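Local coordinates for protein prolyl endopeptidase (Myxococcus xanthus, PDB 2BKL) that probably cleaves oligopeptides after proline, and far less readily after alanine, as a serine peptidase of the S9A family, at residues Phe53-Phe63 / Ser664-Gln673; Val314-Leu323 / Leu334-Arg345. One frame throughout, in Å; residues are numbered along the deposited sequence.

Contact 1 of 2, residues Phe53-Phe63 / Ser664-Gln673; sequences FPGREALAARF and SVDLYSFLFQ
Phe53 lays one ring face under the side chain of Gln673, whose CB stands 4.0 Å from the centroid of the Phe53 ring, a CH-pi contact displaced toward the rim. The Gln673 chain bends at chi2 (68°), which brings its amide back over the neighbouring proline, NE2 lying 3.5 Å from CD of Pro54. Along the same helix Phe670 runs beside Phe53, with Phe53 CE2 at the edge of the Phe670 ring.

Charge is concentrated at Arg56. Its guanidinium takes Asp666 end-on, NH1 and NH2 both pointing at one oxygen; the NH1 to Asp666 OD1 bond is 2.7 Å long, and the two flat groups are nearly coplanar. NH1 also donates to Ser669 OG, more bent and tilted from the guanidinium plane, while Ser669 OG itself donates to Val665 O at 2.8 Å. The CG1 methyl of Val665 covers the centre of one guanidinium face, 3.8 Å from Arg56 CZ. The other oxygen, Asp666 OD2, forms a salt bridge with Arg644, so the carboxylate is shared between two arginines and probably stays ionised.

Between the helices the packing is knobs-into-holes and reciprocal: Leu59 sits among Val665, Tyr668, Ser669 and Phe672, and Val665 among Arg56, Leu59, Ala60 and Phe63. Phe63 closes the far end, with Ser664 CB 3.8 Å from the centroid of its ring, over the face, and its CZ against Tyr668. Helix 469-473 adds Pro470 beside Leu59 and Phe63. The axes of 56-63 and 664-673 approach to 9.3 Å at 139°, roughly antiparallel, as two helices packed on the outside of an alpha/beta-hydrolase domain, the inner side of helix 657-674 resting on sheet strands 552-556 and 607-613.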
loop_
_atom_site.group_PDB
_atom_site.type_symbol
_atom_site.label_atom_id
_atom_site.label_comp_id
_atom_site.label_asym_id
_atom_site.label_seq_id
_atom_site.Cartn_x
_atom_site.Cartn_y
_atom_site.Cartn_z
ATOM N N PHE A 53 13.756 15.813 -22.470
ATOM C CA PHE A 53 13.320 14.485 -22.950
ATOM C C PHE A 53 12.114 14.656 -23.845
ATOM O O PHE A 53 11.486 15.708 -23.808
ATOM C CB PHE A 53 12.994 13.516 -21.787
ATOM C CG PHE A 53 14.190 13.078 -20.982
ATOM C CD1 PHE A 53 15.489 13.167 -21.483
ATOM C CD2 PHE A 53 14.003 12.560 -19.704
ATOM C CE1 PHE A 53 16.579 12.756 -20.696
ATOM C CE2 PHE A 53 15.076 12.153 -18.931
ATOM C CZ PHE A 53 16.362 12.247 -19.428
ATOM N N PRO A 54 11.823 13.658 -24.689
ATOM C CA PRO A 54 10.827 13.840 -25.752
ATOM C C PRO A 54 9.379 13.614 -25.322
ATOM O O PRO A 54 9.097 12.854 -24.384
ATOM C CB PRO A 54 11.250 12.807 -26.808
ATOM C CG PRO A 54 11.889 11.707 -26.032
ATOM C CD PRO A 54 12.438 12.318 -24.759
ATOM N N GLY A 55 8.474 14.297 -26.025
ATOM C CA GLY A 55 7.048 14.029 -25.948
ATOM C C GLY A 55 6.304 14.746 -24.838
ATOM O O GLY A 55 5.146 14.419 -24.582
ATOM N N ARG A 56 6.937 15.729 -24.198
ATOM C CA ARG A 56 6.442 16.217 -22.893
ATOM C C ARG A 56 5.149 17.010 -22.991
ATOM O O ARG A 56 4.264 16.845 -22.153
ATOM C CB ARG A 56 7.509 17.029 -22.157
ATOM C CG ARG A 56 8.662 16.185 -21.636
ATOM C CD ARG A 56 9.798 17.033 -21.075
ATOM N NE ARG A 56 9.354 17.761 -19.887
ATOM C CZ ARG A 56 9.330 17.253 -18.646
ATOM N NH1 ARG A 56 9.728 16.024 -18.387
ATOM N NH2 ARG A 56 8.870 18.004 -17.646
ATOM N N GLU A 57 5.019 17.860 -24.002
ATOM C CA GLU A 57 3.815 18.674 -24.143
ATOM C C GLU A 57 2.598 17.779 -24.406
ATOM O O GLU A 57 1.545 17.952 -23.782
ATOM C CB GLU A 57 3.980 19.701 -25.264
ATOM C CG GLU A 57 4.808 20.902 -24.862
ATOM C CD GLU A 57 4.974 21.882 -26.008
ATOM O OE1 GLU A 57 5.674 21.543 -26.996
ATOM O OE2 GLU A 57 4.396 22.989 -25.923
ATOM N N ALA A 58 2.756 16.810 -25.305
ATOM C CA ALA A 58 1.696 15.836 -25.592
ATOM C C ALA A 58 1.349 14.972 -24.388
ATOM O O ALA A 58 0.177 14.688 -24.140
ATOM C CB ALA A 58 2.070 14.937 -26.765
ATOM N N LEU A 59 2.353 14.518 -23.648
ATOM C CA LEU A 59 2.091 13.688 -22.465
ATOM C C LEU A 59 1.317 14.524 -21.446
ATOM O O LEU A 59 0.323 14.064 -20.902
ATOM C CB LEU A 59 3.376 13.157 -21.812
ATOM C CG LEU A 59 4.060 11.931 -22.431
ATOM C CD1 LEU A 59 5.401 11.758 -21.753
ATOM C CD2 LEU A 59 3.239 10.676 -22.298
ATOM N N ALA A 60 1.751 15.758 -21.208
ATOM C CA ALA A 60 1.087 16.586 -20.203
ATOM C C ALA A 60 -0.369 16.845 -20.565
ATOM O O ALA A 60 -1.231 16.765 -19.700
ATOM C CB ALA A 60 1.799 17.893 -19.994
ATOM N N ALA A 61 -0.651 17.104 -21.843
ATOM C CA ALA A 61 -2.032 17.390 -22.239
ATOM C C ALA A 61 -2.866 16.132 -22.040
ATOM O O ALA A 61 -4.015 16.200 -21.620
ATOM C CB ALA A 61 -2.124 17.867 -23.692
ATOM N N ARG A 62 -2.283 14.973 -22.343
ATOM C CA ARG A 62 -3.030 13.731 -22.281
ATOM C C ARG A 62 -3.290 13.335 -20.819
ATOM O O ARG A 62 -4.401 12.913 -20.465
ATOM C CB ARG A 62 -2.277 12.618 -23.024
ATOM C CG ARG A 62 -3.006 11.273 -23.084
ATOM C CD ARG A 62 -4.437 11.333 -23.641
ATOM N NE ARG A 62 -5.011 9.996 -23.775
ATOM C CZ ARG A 62 -6.316 9.731 -23.743
ATOM N NH1 ARG A 62 -7.206 10.705 -23.598
ATOM N NH2 ARG A 62 -6.731 8.475 -23.862
ATOM N N PHE A 63 -2.273 13.483 -19.976
ATOM C CA PHE A 63 -2.432 13.178 -18.551
ATOM C C PHE A 63 -3.412 14.154 -17.890
ATOM O O PHE A 63 -4.132 13.782 -16.975
ATOM C CB PHE A 63 -1.092 13.157 -17.817
ATOM C CG PHE A 63 -0.210 11.979 -18.159
ATOM C CD1 PHE A 63 -0.729 10.703 -18.248
ATOM C CD2 PHE A 63 1.135 12.159 -18.380
ATOM C CE1 PHE A 63 0.096 9.609 -18.531
ATOM C CE2 PHE A 63 1.966 11.062 -18.681
ATOM C CZ PHE A 63 1.429 9.803 -18.763
ATOM N N SER A 664 4.237 11.905 -13.859
ATOM C CA SER A 664 4.039 10.972 -14.949
ATOM C C SER A 664 4.707 11.476 -16.215
ATOM O O SER A 664 5.253 10.673 -16.943
ATOM C CB SER A 664 2.542 10.704 -15.189
ATOM O OG SER A 664 2.014 9.952 -14.100
ATOM N N VAL A 665 4.637 12.781 -16.494
ATOM C CA VAL A 665 5.325 13.343 -17.640
ATOM C C VAL A 665 6.831 13.025 -17.518
ATOM O O VAL A 665 7.481 12.622 -18.477
ATOM C CB VAL A 665 5.083 14.878 -17.793
ATOM C CG1 VAL A 665 5.963 15.454 -18.890
ATOM C CG2 VAL A 665 3.592 15.179 -18.070
ATOM N N ASP A 666 7.378 13.244 -16.334
ATOM C CA ASP A 666 8.784 12.984 -16.082
ATOM C C ASP A 666 9.132 11.515 -16.275
ATOM O O ASP A 666 10.095 11.215 -16.950
ATOM C CB ASP A 666 9.180 13.496 -14.700
ATOM C CG ASP A 666 9.330 15.008 -14.648
ATOM O OD1 ASP A 666 9.343 15.698 -15.697
ATOM O OD2 ASP A 666 9.468 15.610 -13.568
ATOM N N LEU A 667 8.361 10.614 -15.688
ATOM C CA LEU A 667 8.595 9.185 -15.781
ATOM C C LEU A 667 8.577 8.724 -17.206
ATOM O O LEU A 667 9.528 8.097 -17.663
ATOM C CB LEU A 667 7.525 8.433 -14.971
ATOM C CG LEU A 667 7.764 6.941 -14.698
ATOM C CD1 LEU A 667 6.896 6.483 -13.489
ATOM C CD2 LEU A 667 7.502 6.077 -15.883
ATOM N N TYR A 668 7.516 9.046 -17.941
ATOM C CA TYR A 668 7.349 8.477 -19.274
ATOM C C TYR A 668 8.265 9.161 -20.284
ATOM O O TYR A 668 8.760 8.493 -21.201
ATOM C CB TYR A 668 5.855 8.380 -19.707
ATOM C CG TYR A 668 5.164 7.240 -18.956
ATOM C CD1 TYR A 668 5.358 5.930 -19.351
ATOM C CD2 TYR A 668 4.337 7.476 -17.857
ATOM C CE1 TYR A 668 4.768 4.863 -18.660
ATOM C CE2 TYR A 668 3.716 6.408 -17.165
ATOM C CZ TYR A 668 3.949 5.100 -17.586
ATOM O OH TYR A 668 3.396 4.005 -16.926
ATOM N N SER A 669 8.575 10.448 -20.106
ATOM C CA SER A 669 9.560 11.083 -20.972
ATOM C C SER A 669 10.990 10.528 -20.747
ATOM O O SER A 669 11.716 10.343 -21.712
ATOM C CB SER A 669 9.456 12.611 -20.930
ATOM O OG SER A 669 9.949 13.169 -19.728
ATOM N N PHE A 670 11.360 10.190 -19.508
ATOM C CA PHE A 670 12.593 9.465 -19.200
ATOM C C PHE A 670 12.629 8.147 -19.975
ATOM O O PHE A 670 13.604 7.819 -20.637
ATOM C CB PHE A 670 12.682 9.223 -17.679
ATOM C CG PHE A 670 13.717 8.205 -17.262
ATOM C CD1 PHE A 670 15.080 8.525 -17.213
ATOM C CD2 PHE A 670 13.331 6.940 -16.880
ATOM C CE1 PHE A 670 16.032 7.582 -16.797
ATOM C CE2 PHE A 670 14.240 6.016 -16.481
ATOM C CZ PHE A 670 15.607 6.332 -16.439
ATOM N N LEU A 671 11.543 7.394 -19.900
ATOM C CA LEU A 671 11.481 6.111 -20.582
ATOM C C LEU A 671 11.605 6.267 -22.093
ATOM O O LEU A 671 12.336 5.490 -22.746
ATOM C CB LEU A 671 10.210 5.334 -20.202
ATOM C CG LEU A 671 10.153 4.861 -18.742
ATOM C CD1 LEU A 671 8.876 4.086 -18.496
ATOM C CD2 LEU A 671 11.367 4.005 -18.379
ATOM N N PHE A 672 10.878 7.236 -22.654
ATOM C CA PHE A 672 10.903 7.440 -24.101
ATOM C C PHE A 672 12.318 7.757 -24.524
ATOM O O PHE A 672 12.749 7.321 -25.580
ATOM C CB PHE A 672 9.996 8.609 -24.509
ATOM C CG PHE A 672 8.534 8.314 -24.491
ATOM C CD1 PHE A 672 8.045 7.015 -24.498
ATOM C CD2 PHE A 672 7.630 9.356 -24.525
ATOM C CE1 PHE A 672 6.664 6.779 -24.508
ATOM C CE2 PHE A 672 6.263 9.117 -24.516
ATOM C CZ PHE A 672 5.794 7.820 -24.519
ATOM N N GLN A 673 13.043 8.545 -23.728
ATOM C CA GLN A 673 14.433 8.893 -24.047
ATOM C C GLN A 673 15.329 7.675 -24.000
ATOM O O GLN A 673 16.018 7.340 -24.968
ATOM C CB GLN A 673 14.963 9.961 -23.087
ATOM C CG GLN A 673 16.447 10.274 -23.247
ATOM C CD GLN A 673 16.788 10.959 -24.540
ATOM O OE1 GLN A 673 17.858 10.693 -25.117
ATOM N NE2 GLN A 673 15.920 11.847 -25.004
#

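Contact 2 of 2, residues Val314-Leu323 / Leu334-Arg345; sequences VPEDSSASLL and LEYLKDATSEVR
With CG anti to the backbone N (chi1 -166°), Asp317 turns its carboxylate to Arg345, while Tyr336, its CG anti to the carbonyl carbon (chi1 -73°), slides its ring between Arg345 and Leu322. Arg345 NH1 gives Asp317 OD2 an almost straight bond of 2.9 Å, reaching it from above the carboxylate plane. NE and NH2 share Glu343 OE2 side-on. Asp317 OD1 accepts Ser319 N, an Asx turn, and Ala320 N, which makes an Asx motif, and water 2 links it to Arg345 NH2. Were Arg345 an alanine, the carboxylates of Asp317 and Glu343 would probably lose their shared counter-charge and the Tyr336 ring its guanidinium cover. Leu322 CD1 covers the opposite face, 3.8 Å from the Tyr336 centroid; Ala320 CB touches Tyr336 CD1 at 3.7 Å. Water 1 joins Tyr336 OH to Pro315 O.

Ser321 and Leu337 form an antiparallel hydrogen-bonded pair, and Leu323 N reaches Glu335 O at 2.8 Å. Strand 321-328 is one edge of a four-stranded antiparallel propeller blade, followed by 331-338 and 341-348, and as its first strand is probably the inner one. Val314, on the last strand of the preceding blade, pairs with Val297, and Leu322 packs on Val297 too.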
loop_
_atom_site.group_PDB
_atom_site.type_symbol
_atom_site.label_atom_id
_atom_site.label_comp_id
_atom_site.label_asym_id
_atom_site.label_seq_id
_atom_site.Cartn_x
_atom_site.Cartn_y
_atom_site.Cartn_z
ATOM N N VAL A 314 -16.189 -22.398 7.484
ATOM C CA VAL A 314 -15.804 -22.262 6.083
ATOM C C VAL A 314 -14.440 -22.908 5.949
ATOM O O VAL A 314 -13.416 -22.331 6.356
ATOM C CB VAL A 314 -15.738 -20.794 5.596
ATOM C CG1 VAL A 314 -15.328 -20.747 4.092
ATOM C CG2 VAL A 314 -17.047 -20.111 5.770
ATOM N N PRO A 315 -14.389 -24.151 5.486
ATOM C CA PRO A 315 -13.099 -24.817 5.339
ATOM C C PRO A 315 -12.188 -24.175 4.324
ATOM O O PRO A 315 -12.638 -23.411 3.487
ATOM C CB PRO A 315 -13.489 -26.241 4.895
ATOM C CG PRO A 315 -14.853 -26.405 5.366
ATOM C CD PRO A 315 -15.508 -25.062 5.208
ATOM N N GLU A 316 -10.900 -24.455 4.424
ATOM C CA GLU A 316 -9.959 -24.016 3.412
ATOM C C GLU A 316 -10.404 -24.490 2.033
ATOM O O GLU A 316 -10.774 -25.663 1.855
ATOM C CB GLU A 316 -8.557 -24.564 3.724
ATOM C CG GLU A 316 -7.441 -23.982 2.885
ATOM C CD GLU A 316 -6.070 -24.575 3.177
ATOM O OE1 GLU A 316 -5.990 -25.709 3.720
ATOM O OE2 GLU A 316 -5.073 -23.933 2.813
ATOM N N ASP A 317 -10.351 -23.595 1.065
ATOM C CA ASP A 317 -10.715 -23.948 -0.302
ATOM C C ASP A 317 -9.675 -24.866 -0.925
ATOM O O ASP A 317 -8.511 -24.843 -0.552
ATOM C CB ASP A 317 -10.903 -22.678 -1.137
ATOM C CG ASP A 317 -11.609 -22.954 -2.449
ATOM O OD1 ASP A 317 -10.913 -23.188 -3.459
ATOM O OD2 ASP A 317 -12.848 -22.926 -2.546
ATOM N N SER A 318 -10.108 -25.686 -1.880
ATOM C CA SER A 318 -9.199 -26.637 -2.515
ATOM C C SER A 318 -8.092 -25.951 -3.309
ATOM O O SER A 318 -7.025 -26.526 -3.480
ATOM C CB SER A 318 -9.972 -27.640 -3.397
ATOM O OG SER A 318 -10.697 -26.990 -4.428
ATOM N N SER A 319 -8.333 -24.728 -3.800
ATOM C CA SER A 319 -7.330 -24.008 -4.556
ATOM C C SER A 319 -7.262 -22.498 -4.318
ATOM O O SER A 319 -6.196 -21.938 -4.497
ATOM C CB SER A 319 -7.511 -24.259 -6.053
ATOM O OG SER A 319 -8.736 -23.730 -6.503
ATOM N N ALA A 320 -8.378 -21.840 -3.958
ATOM C CA ALA A 320 -8.441 -20.391 -3.885
ATOM C C ALA A 320 -7.947 -19.824 -2.552
ATOM O O ALA A 320 -8.110 -20.471 -1.512
ATOM C CB ALA A 320 -9.876 -19.918 -4.122
ATOM N N SER A 321 -7.345 -18.648 -2.584
ATOM C CA SER A 321 -6.853 -17.994 -1.379
ATOM C C SER A 321 -7.950 -17.115 -0.805
ATOM O O SER A 321 -8.453 -16.231 -1.481
ATOM C CB SER A 321 -5.640 -17.127 -1.679
ATOM O OG SER A 321 -4.605 -17.904 -2.267
ATOM N N LEU A 322 -8.307 -17.318 0.458
ATOM C CA LEU A 322 -9.308 -16.505 1.117
ATOM C C LEU A 322 -8.626 -15.284 1.697
ATOM O O LEU A 322 -7.720 -15.422 2.499
ATOM C CB LEU A 322 -10.033 -17.309 2.197
ATOM C CG LEU A 322 -11.089 -16.532 2.997
ATOM C CD1 LEU A 322 -12.155 -15.924 2.089
ATOM C CD2 LEU A 322 -11.730 -17.378 4.044
ATOM N N LEU A 323 -9.006 -14.087 1.229
ATOM C CA LEU A 323 -8.339 -12.833 1.629
ATOM C C LEU A 323 -9.045 -12.086 2.729
ATOM O O LEU A 323 -8.390 -11.462 3.557
ATOM C CB LEU A 323 -8.208 -11.879 0.435
ATOM C CG LEU A 323 -7.482 -12.334 -0.801
ATOM C CD1 LEU A 323 -7.394 -11.107 -1.743
ATOM C CD2 LEU A 323 -6.143 -12.921 -0.449
ATOM N N LEU A 334 -17.215 -13.409 1.348
ATOM C CA LEU A 334 -15.893 -14.040 1.330
ATOM C C LEU A 334 -15.201 -13.642 0.026
ATOM O O LEU A 334 -15.667 -13.955 -1.081
ATOM C CB LEU A 334 -16.024 -15.555 1.404
ATOM C CG LEU A 334 -16.905 -16.150 2.519
ATOM C CD1 LEU A 334 -17.113 -17.631 2.346
ATOM C CD2 LEU A 334 -16.260 -15.890 3.799
ATOM N N GLU A 335 -14.058 -12.994 0.156
ATOM C CA GLU A 335 -13.271 -12.552 -0.991
ATOM C C GLU A 335 -12.124 -13.533 -1.188
ATOM O O GLU A 335 -11.228 -13.631 -0.356
ATOM C CB GLU A 335 -12.707 -11.156 -0.764
ATOM C CG GLU A 335 -11.932 -10.593 -1.950
ATOM C CD GLU A 335 -11.100 -9.373 -1.600
ATOM O OE1 GLU A 335 -11.057 -8.919 -0.441
ATOM O OE2 GLU A 335 -10.415 -8.901 -2.520
ATOM N N TYR A 336 -12.172 -14.242 -2.304
ATOM C CA TYR A 336 -11.172 -15.240 -2.727
ATOM C C TYR A 336 -10.333 -14.684 -3.887
ATOM O O TYR A 336 -10.768 -13.807 -4.618
ATOM C CB TYR A 336 -11.821 -16.530 -3.165
ATOM C CG TYR A 336 -12.375 -17.358 -2.029
ATOM C CD1 TYR A 336 -11.570 -18.241 -1.320
ATOM C CD2 TYR A 336 -13.695 -17.241 -1.644
ATOM C CE1 TYR A 336 -12.089 -19.014 -0.286
ATOM C CE2 TYR A 336 -14.200 -17.958 -0.628
ATOM C CZ TYR A 336 -13.404 -18.867 0.057
ATOM O OH TYR A 336 -13.912 -19.612 1.109
ATOM N N LEU A 337 -9.122 -15.225 -4.020
ATOM C CA LEU A 337 -8.273 -15.001 -5.170
ATOM C C LEU A 337 -7.986 -16.330 -5.825
ATOM O O LEU A 337 -7.486 -17.247 -5.166
ATOM C CB LEU A 337 -6.969 -14.355 -4.729
ATOM C CG LEU A 337 -6.314 -13.348 -5.654
ATOM C CD1 LEU A 337 -7.181 -12.105 -5.813
ATOM C CD2 LEU A 337 -4.927 -12.969 -5.125
ATOM N N LYS A 338 -8.296 -16.457 -7.105
ATOM C CA LYS A 338 -8.021 -17.650 -7.917
ATOM C C LYS A 338 -7.058 -17.199 -9.000
ATOM O O LYS A 338 -7.421 -16.375 -9.846
ATOM C CB LYS A 338 -9.309 -18.212 -8.552
ATOM C CG LYS A 338 -10.391 -18.605 -7.540
ATOM C CD LYS A 338 -11.724 -19.031 -8.200
ATOM C CE LYS A 338 -11.556 -20.207 -9.170
ATOM N NZ LYS A 338 -12.904 -20.623 -9.725
ATOM N N ASP A 339 -5.837 -17.728 -8.961
ATOM C CA ASP A 339 -4.765 -17.275 -9.858
ATOM C C ASP A 339 -4.741 -15.746 -9.994
ATOM O O ASP A 339 -4.739 -15.201 -11.084
ATOM C CB ASP A 339 -4.888 -17.947 -11.228
ATOM C CG ASP A 339 -4.607 -19.420 -11.173
ATOM O OD1 ASP A 339 -3.588 -19.816 -10.573
ATOM O OD2 ASP A 339 -5.348 -20.260 -11.731
ATOM N N ALA A 340 -4.722 -15.078 -8.853
ATOM C CA ALA A 340 -4.565 -13.619 -8.773
ATOM C C ALA A 340 -5.747 -12.775 -9.254
ATOM O O ALA A 340 -5.591 -11.554 -9.383
ATOM C CB ALA A 340 -3.302 -13.174 -9.480
ATOM N N THR A 341 -6.899 -13.398 -9.485
ATOM C CA THR A 341 -8.135 -12.728 -9.848
ATOM C C THR A 341 -9.192 -13.013 -8.788
ATOM O O THR A 341 -9.379 -14.142 -8.366
ATOM C CB THR A 341 -8.569 -13.271 -11.229
ATOM O OG1 THR A 341 -7.582 -12.909 -12.211
ATOM C CG2 THR A 341 -9.863 -12.655 -11.707
ATOM N N SER A 342 -9.919 -12.002 -8.372
ATOM C CA SER A 342 -10.808 -12.213 -7.250
ATOM C C SER A 342 -12.188 -12.737 -7.650
ATOM O O SER A 342 -12.679 -12.535 -8.762
ATOM C CB SER A 342 -10.910 -11.003 -6.364
ATOM O OG SER A 342 -11.553 -9.988 -7.057
ATOM N N GLU A 343 -12.760 -13.453 -6.696
ATOM C CA GLU A 343 -14.111 -13.978 -6.750
ATOM C C GLU A 343 -14.727 -13.714 -5.393
ATOM O O GLU A 343 -14.064 -13.861 -4.368
ATOM C CB GLU A 343 -14.102 -15.485 -7.038
ATOM C CG GLU A 343 -15.478 -16.142 -6.981
ATOM C CD GLU A 343 -15.540 -17.487 -7.653
ATOM O OE1 GLU A 343 -15.700 -17.514 -8.892
ATOM O OE2 GLU A 343 -15.454 -18.513 -6.940
ATOM N N VAL A 344 -15.985 -13.307 -5.374
ATOM C CA VAL A 344 -16.663 -12.976 -4.137
ATOM C C VAL A 344 -17.834 -13.936 -3.946
ATOM O O VAL A 344 -18.655 -14.136 -4.829
ATOM C CB VAL A 344 -17.118 -11.509 -4.132
ATOM C CG1 VAL A 344 -17.866 -11.194 -2.825
ATOM C CG2 VAL A 344 -15.892 -10.594 -4.293
ATOM N N ARG A 345 -17.887 -14.555 -2.765
ATOM C CA ARG A 345 -18.894 -15.568 -2.436
ATOM C C ARG A 345 -19.661 -15.163 -1.182
ATOM O O ARG A 345 -19.075 -14.700 -0.186
ATOM C CB ARG A 345 -18.212 -16.913 -2.206
ATOM C CG ARG A 345 -17.422 -17.426 -3.400
ATOM C CD ARG A 345 -16.857 -18.806 -3.169
ATOM N NE ARG A 345 -15.867 -19.150 -4.182
ATOM C CZ ARG A 345 -14.931 -20.082 -4.040
ATOM N NH1 ARG A 345 -14.817 -20.781 -2.927
ATOM N NH2 ARG A 345 -14.078 -20.307 -5.032
HETATM O O HOH W 1 -12.004 -20.877 2.545
HETATM O O HOH W 2 -12.212 -22.379 -5.801
HETATM O O HOH W 3 -5.553 -19.922 -7.117
#

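From the N terminus the chain passes through helix 33-51 into 53-63, then through the propeller and most of the hydrolase domain before helix 657-674, where contact 1 closes a loop of 600 residues. Contact 2 lies wholly within that loop and closes a short one: only ten residues separate 314-323 from 334-345, and most of them are strand. The two are nested, not crossed, with centres about 39 Å apart and no touch. Contact 1 binds the N-terminal region to the C-terminal helix of the hydrolase domain; contact 2 pairs the first two strands of one blade, whose Ser321 and Asp339 also bond to Glu488 and Tyr489 of the hydrolase domain. One chain thus combines long-range closure with short-range strand pairing.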